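Local coordinates for protein DR2417 (PDB 4XWT) that probably degrades and matures RNA as a metal-dependent 5'-3' exonuclease of the bacterial RNase J family, possibly cutting internally as well, at residues G174-D179 with E385-I390; I207-N212 with S379-Q384. All coordinates share one frame; numbering follows the deposited sequence.

Contact 1. Residues G174-D179 with E385-I390; sequences GDFKID and EELATI. With ZN (zinc ion), chain C; ZN (zinc ion), chain D.
Phe176 and Ile178, in the loop that leaves the metal-binding edge of a metallo-beta-lactamase fold, lie against one side of helix 384-394, whose residues belong to the RNA specificity region of this RNase J. Apolar contacts make up much of the interface. The Phe176 ring meets the helix with its far end: CZ comes within 3.4 Å of Ile390 CG1 and within 3.7 Å of Leu387 CD2, both approaching obliquely. With chi1 at 82°, CG is held between the backbone N and the carbonyl carbon, and from there the ring reaches the helix although the CB bond does not point straight at it. A flat, rigid ring suits this buried place, which it shares with Ser208 and Met151. Ile178 does point at the helix. Its CB and CG1 lie alongside the methylenes of Glu386, CB 3.7 Å from Glu386 CG, while CD1 reaches past them to Thr389 CG2 and Ile390 CD1.

Polar contact is concentrated on Glu386. Its chain bends at chi2 (147°) and brings OE2 to the backbone N of Ile178, a hydrogen bond of 2.8 Å that arrives on the anti side of the carboxylate, 15° out of its plane. OE1 takes the backbone N-H groups of Thr219 and Ser383, so both oxygens are engaged, which should limit rotation of the carboxylate. Glutamate fits because its methylenes pack on Ile178 while its end takes an N-H from the loop.

Lys177 NZ and Asp179 OD2 form a salt bridge inside the loop. Asp175 faces the zinc site, which His84, His86, Asp88, His89, His153 and His403 complete; its OD2 bridges the two zinc ions, at 2.2 Å from the zinc of chain D and 2.4 Å from that of chain C.

Contact 2. Residues I207-N212 with S379-Q384; sequences ISDSTN and SGHASQ. With U5P (uridine-5'-monophosphate), chain H.
His381 reaches from its loop to Asp209 and Thr211, at and just beyond the end of strand 205-209. Its CB lies 3.8 Å from Thr211 CB, and CG 3.5 Å from that same carbon, which sits over the ring face in a CH-pi contact. ND1 gives its N-H to Asp209 OD2 in a hydrogen bond (154°) whose 2.5 Å length is doubtful; the carboxylate stands 83° from the ring plane. CE1 lies near Thr211 OG1.

This His-carboxylate pair probably lies in the active site, where a loop of the RNA specificity region meets the metallo-beta-lactamase fold: Asp209 is the predicted proton donor and His381 the predicted acceptor. Aspartate suits the place because OD2 crosses to His381 while OD1 closes an Asx turn with Thr211 N and takes the Thr211 hydroxyl on its syn lone pair.

Ser379 OG accepts His381 N in an ST turn and donates to phosphate O1P, which Gly380 N also bonds, at a doubtfully short length; Gly380, with no side chain, lets the phosphate lie close to its backbone. Asn212 ND2 bonds His381 O at 3.2 Å, from above the carbonyl plane, and weakly Ser379 OG. A water joins Asp209 O and Asn212 N to Ala382 O.

In the fold
Both contacts are buried, and their centres lie about 6 Å apart on one side of the chain's centre. Each joins the metallo-beta-lactamase part to the same later stretch of chain: contact 2 uses the loop leading into helix 384-394, contact 1 the first turns of that helix. They meet where Phe176 O probably bonds Ala382 N and Phe176 N probably bonds Asp209 OD2, so the metal-bearing loop also grips the carboxylate beside His381. Chemistry follows position. Contact 2, against the nucleotide, is largely polar and sets out phosphate-binding groups, whereas across contact 1 mostly hydrocarbon meets hydrocarbon, its metal ligand lying well apart from the helix.

Contact 1. Residues G174-D179 with E385-I390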
loop_
_atom_site.group_PDB
_atom_site.type_symbol
_atom_site.label_atom_id
_atom_site.label_comp_id
_atom_site.label_asym_id
_atom_site.label_seq_id
_atom_site.Cartn_x
_atom_site.Cartn_y
_atom_site.Cartn_z
ATOM N N GLY A 174 9.731 13.056 23.788
ATOM C CA GLY A 174 10.260 11.948 23.032
ATOM C C GLY A 174 9.083 11.180 22.442
ATOM O O GLY A 174 7.967 11.706 22.374
ATOM N N ASP A 175 9.335 9.956 21.992
ATOM C CA ASP A 175 8.260 9.023 21.657
ATOM C C ASP A 175 7.596 8.539 22.935
ATOM O O ASP A 175 8.298 8.175 23.878
ATOM C CB ASP A 175 8.794 7.808 20.889
ATOM C CG ASP A 175 9.197 8.128 19.460
ATOM O OD1 ASP A 175 9.596 9.297 19.185
ATOM O OD2 ASP A 175 9.126 7.176 18.638
ATOM N N PHE A 176 6.267 8.499 22.981
ATOM C CA PHE A 176 5.609 7.966 24.170
ATOM C C PHE A 176 4.186 7.482 24.009
ATOM O O PHE A 176 3.446 7.916 23.138
ATOM C CB PHE A 176 5.596 9.012 25.280
ATOM C CG PHE A 176 4.480 10.021 25.164
ATOM C CD1 PHE A 176 4.585 11.090 24.293
ATOM C CD2 PHE A 176 3.347 9.926 25.968
ATOM C CE1 PHE A 176 3.584 12.042 24.209
ATOM C CE2 PHE A 176 2.324 10.882 25.896
ATOM C CZ PHE A 176 2.441 11.940 25.010
ATOM N N LYS A 177 3.824 6.590 24.923
ATOM C CA LYS A 177 2.448 6.370 25.324
ATOM C C LYS A 177 2.413 6.488 26.832
ATOM O O LYS A 177 3.455 6.539 27.484
ATOM C CB LYS A 177 1.956 4.990 24.894
ATOM C CG LYS A 177 2.829 3.901 25.470
ATOM C CD LYS A 177 2.574 2.525 24.866
ATOM C CE LYS A 177 1.195 1.988 25.232
ATOM N NZ LYS A 177 1.143 0.519 25.031
ATOM N N ILE A 178 1.218 6.515 27.396
ATOM C CA ILE A 178 1.103 6.453 28.842
ATOM C C ILE A 178 0.569 5.083 29.204
ATOM O O ILE A 178 -0.643 4.890 29.290
ATOM C CB ILE A 178 0.184 7.540 29.412
ATOM C CG1 ILE A 178 0.641 8.924 28.943
ATOM C CG2 ILE A 178 0.169 7.465 30.945
ATOM C CD1 ILE A 178 -0.166 10.070 29.538
ATOM N N ASP A 179 1.477 4.132 29.394
ATOM C CA ASP A 179 1.117 2.764 29.726
ATOM C C ASP A 179 1.243 2.548 31.236
ATOM O O ASP A 179 2.352 2.610 31.782
ATOM C CB ASP A 179 2.015 1.778 28.963
ATOM C CG ASP A 179 1.429 0.371 28.895
ATOM O OD1 ASP A 179 0.714 -0.034 29.836
ATOM O OD2 ASP A 179 1.683 -0.339 27.895
ATOM N N GLU A 385 -6.278 10.802 24.316
ATOM C CA GLU A 385 -6.448 10.996 25.770
ATOM C C GLU A 385 -5.090 11.213 26.435
ATOM O O GLU A 385 -4.932 12.033 27.352
ATOM C CB GLU A 385 -7.141 9.805 26.435
ATOM C CG GLU A 385 -8.605 9.642 26.127
ATOM C CD GLU A 385 -9.207 8.464 26.873
ATOM O OE1 GLU A 385 -8.533 7.931 27.784
ATOM O OE2 GLU A 385 -10.354 8.076 26.558
ATOM N N GLU A 386 -4.111 10.459 25.959
ATOM C CA GLU A 386 -2.769 10.528 26.495
ATOM C C GLU A 386 -2.082 11.811 26.052
ATOM O O GLU A 386 -1.350 12.418 26.826
ATOM C CB GLU A 386 -1.956 9.320 26.065
ATOM C CG GLU A 386 -2.357 8.035 26.711
ATOM C CD GLU A 386 -2.166 6.869 25.772
ATOM O OE1 GLU A 386 -2.982 6.720 24.840
ATOM O OE2 GLU A 386 -1.186 6.115 25.948
ATOM N N LEU A 387 -2.321 12.231 24.813
ATOM C CA LEU A 387 -1.747 13.481 24.332
ATOM C C LEU A 387 -2.309 14.649 25.122
ATOM O O LEU A 387 -1.575 15.561 25.491
ATOM C CB LEU A 387 -2.020 13.683 22.847
ATOM C CG LEU A 387 -1.391 12.617 21.950
ATOM C CD1 LEU A 387 -1.756 12.868 20.489
ATOM C CD2 LEU A 387 0.128 12.587 22.155
ATOM N N ALA A 388 -3.620 14.609 25.371
ATOM C CA ALA A 388 -4.296 15.646 26.148
ATOM C C ALA A 388 -3.777 15.694 27.583
ATOM O O ALA A 388 -3.610 16.767 28.136
ATOM C CB ALA A 388 -5.815 15.426 26.131
ATOM N N THR A 389 -3.513 14.537 28.181
ATOM C CA THR A 389 -2.941 14.513 29.523
ATOM C C THR A 389 -1.599 15.253 29.593
ATOM O O THR A 389 -1.398 16.078 30.491
ATOM C CB THR A 389 -2.764 13.076 30.023
ATOM O OG1 THR A 389 -4.063 12.503 30.229
ATOM C CG2 THR A 389 -2.010 13.054 31.352
ATOM N N ILE A 390 -0.700 14.990 28.644
ATOM C CA ILE A 390 0.606 15.653 28.651
ATOM C C ILE A 390 0.427 17.156 28.456
ATOM O O ILE A 390 1.013 17.959 29.183
ATOM C CB ILE A 390 1.571 15.079 27.575
ATOM C CG1 ILE A 390 1.947 13.641 27.928
ATOM C CG2 ILE A 390 2.863 15.928 27.494
ATOM C CD1 ILE A 390 2.288 13.411 29.380
HETATM ZN ZN ZN C . 10.083 4.970 18.797
HETATM ZN ZN ZN D . 9.996 7.417 16.615
#

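Contact 2. Residues I207-N212 with S379-Q384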
loop_
_atom_site.group_PDB
_atom_site.type_symbol
_atom_site.label_atom_id
_atom_site.label_comp_id
_atom_site.label_asym_id
_atom_site.label_seq_id
_atom_site.Cartn_x
_atom_site.Cartn_y
_atom_site.Cartn_z
ATOM N N ILE A 207 7.282 19.968 22.900
ATOM C CA ILE A 207 7.411 19.206 21.655
ATOM C C ILE A 207 6.856 17.831 21.968
ATOM O O ILE A 207 7.353 17.155 22.878
ATOM C CB ILE A 207 8.885 19.111 21.155
ATOM C CG1 ILE A 207 9.541 20.499 21.166
ATOM C CG2 ILE A 207 8.932 18.477 19.759
ATOM C CD1 ILE A 207 11.013 20.521 20.783
ATOM N N SER A 208 5.837 17.407 21.224
ATOM C CA SER A 208 5.101 16.212 21.600
ATOM C C SER A 208 4.841 15.277 20.443
ATOM O O SER A 208 4.601 15.723 19.325
ATOM C CB SER A 208 3.772 16.604 22.242
ATOM O OG SER A 208 3.121 15.442 22.702
ATOM N N ASP A 209 4.841 13.979 20.749
ATOM C CA ASP A 209 4.710 12.898 19.785
ATOM C C ASP A 209 3.304 12.838 19.172
ATOM O O ASP A 209 2.344 12.574 19.884
ATOM C CB ASP A 209 5.052 11.584 20.495
ATOM C CG ASP A 209 4.850 10.350 19.626
ATOM O OD1 ASP A 209 4.544 10.463 18.421
ATOM O OD2 ASP A 209 5.018 9.245 20.170
ATOM N N SER A 210 3.186 13.035 17.859
ATOM C CA SER A 210 1.859 13.180 17.224
ATOM C C SER A 210 1.369 11.963 16.454
ATOM O O SER A 210 0.320 12.020 15.793
ATOM C CB SER A 210 1.859 14.367 16.263
ATOM O OG SER A 210 2.344 15.529 16.898
ATOM N N THR A 211 2.122 10.878 16.531
ATOM C CA THR A 211 1.894 9.701 15.694
ATOM C C THR A 211 0.422 9.302 15.664
ATOM O O THR A 211 -0.164 9.086 14.594
ATOM C CB THR A 211 2.707 8.487 16.178
ATOM O OG1 THR A 211 4.110 8.812 16.199
ATOM C CG2 THR A 211 2.476 7.289 15.262
ATOM N N ASN A 212 -0.175 9.227 16.848
ATOM C CA ASN A 212 -1.531 8.727 16.981
ATOM C C ASN A 212 -2.534 9.811 17.359
ATOM O O ASN A 212 -3.520 9.514 18.032
ATOM C CB ASN A 212 -1.576 7.586 18.018
ATOM C CG ASN A 212 -1.268 6.248 17.405
ATOM O OD1 ASN A 212 -1.214 6.129 16.185
ATOM N ND2 ASN A 212 -1.080 5.224 18.238
ATOM N N SER A 379 -0.081 -0.124 19.944
ATOM C CA SER A 379 0.864 0.833 19.406
ATOM C C SER A 379 1.787 1.366 20.525
ATOM O O SER A 379 1.444 1.313 21.733
ATOM C CB SER A 379 0.102 1.975 18.733
ATOM O OG SER A 379 0.899 3.138 18.614
ATOM N N GLY A 380 2.948 1.870 20.119
ATOM C CA GLY A 380 3.890 2.451 21.058
ATOM C C GLY A 380 3.615 3.913 21.342
ATOM O O GLY A 380 4.337 4.528 22.118
ATOM N N HIS A 381 2.554 4.454 20.755
ATOM C CA HIS A 381 2.320 5.888 20.784
ATOM C C HIS A 381 0.997 6.264 21.422
ATOM O O HIS A 381 -0.021 5.589 21.247
ATOM C CB HIS A 381 2.390 6.460 19.364
ATOM C CG HIS A 381 3.725 6.280 18.718
ATOM N ND1 HIS A 381 4.710 7.253 18.747
ATOM C CD2 HIS A 381 4.262 5.236 18.046
ATOM C CE1 HIS A 381 5.779 6.818 18.110
ATOM N NE2 HIS A 381 5.533 5.593 17.667
ATOM N N ALA A 382 1.044 7.362 22.165
ATOM C CA ALA A 382 -0.115 7.975 22.776
ATOM C C ALA A 382 -1.239 8.335 21.796
ATOM O O ALA A 382 -1.004 8.958 20.752
ATOM C CB ALA A 382 0.331 9.219 23.541
ATOM N N SER A 383 -2.454 7.917 22.151
ATOM C CA SER A 383 -3.671 8.361 21.482
ATOM C C SER A 383 -4.153 9.655 22.125
ATOM O O SER A 383 -3.528 10.144 23.044
ATOM C CB SER A 383 -4.754 7.277 21.554
ATOM O OG SER A 383 -4.303 6.073 20.944
ATOM N N GLN A 384 -5.274 10.198 21.660
ATOM C CA GLN A 384 -5.668 11.551 22.055
ATOM C C GLN A 384 -5.785 11.784 23.561
ATOM O O GLN A 384 -5.427 12.862 24.029
ATOM C CB GLN A 384 -6.990 11.932 21.393
ATOM C CG GLN A 384 -6.840 12.214 19.915
ATOM C CD GLN A 384 -8.172 12.343 19.200
ATOM O OE1 GLN A 384 -9.235 12.199 19.809
ATOM N NE2 GLN A 384 -8.119 12.603 17.890
HETATM N N1 U5P H . 7.059 1.654 13.682
HETATM C C2 U5P H . 8.328 1.467 13.100
HETATM N N3 U5P H . 9.264 0.758 13.737
HETATM C C4 U5P H . 9.017 0.223 14.935
HETATM C C5 U5P H . 7.781 0.393 15.540
HETATM C C6 U5P H . 6.804 1.125 14.882
HETATM O O2 U5P H . 8.583 1.961 11.981
HETATM O O4 U5P H . 9.904 -0.434 15.508
HETATM C "C1'" U5P H . 6.036 2.438 12.983
HETATM C "C2'" U5P H . 4.702 1.708 12.935
HETATM O "O2'" U5P H . 4.457 1.181 11.629
HETATM C "C3'" U5P H . 3.673 2.759 13.286
HETATM C "C4'" U5P H . 4.444 3.788 14.077
HETATM O "O3'" U5P H . 3.192 3.393 12.104
HETATM O "O4'" U5P H . 5.811 3.658 13.689
HETATM C "C5'" U5P H . 4.314 3.498 15.559
HETATM O "O5'" U5P H . 4.453 2.098 15.791
HETATM P P U5P H . 4.329 1.510 17.278
HETATM O O1P U5P H . 2.964 2.000 17.637
HETATM O O2P U5P H . 4.476 0.014 17.160
HETATM O O3P U5P H . 5.484 2.134 18.021
HETATM O O HOH W 1 1.122 9.961 19.252
#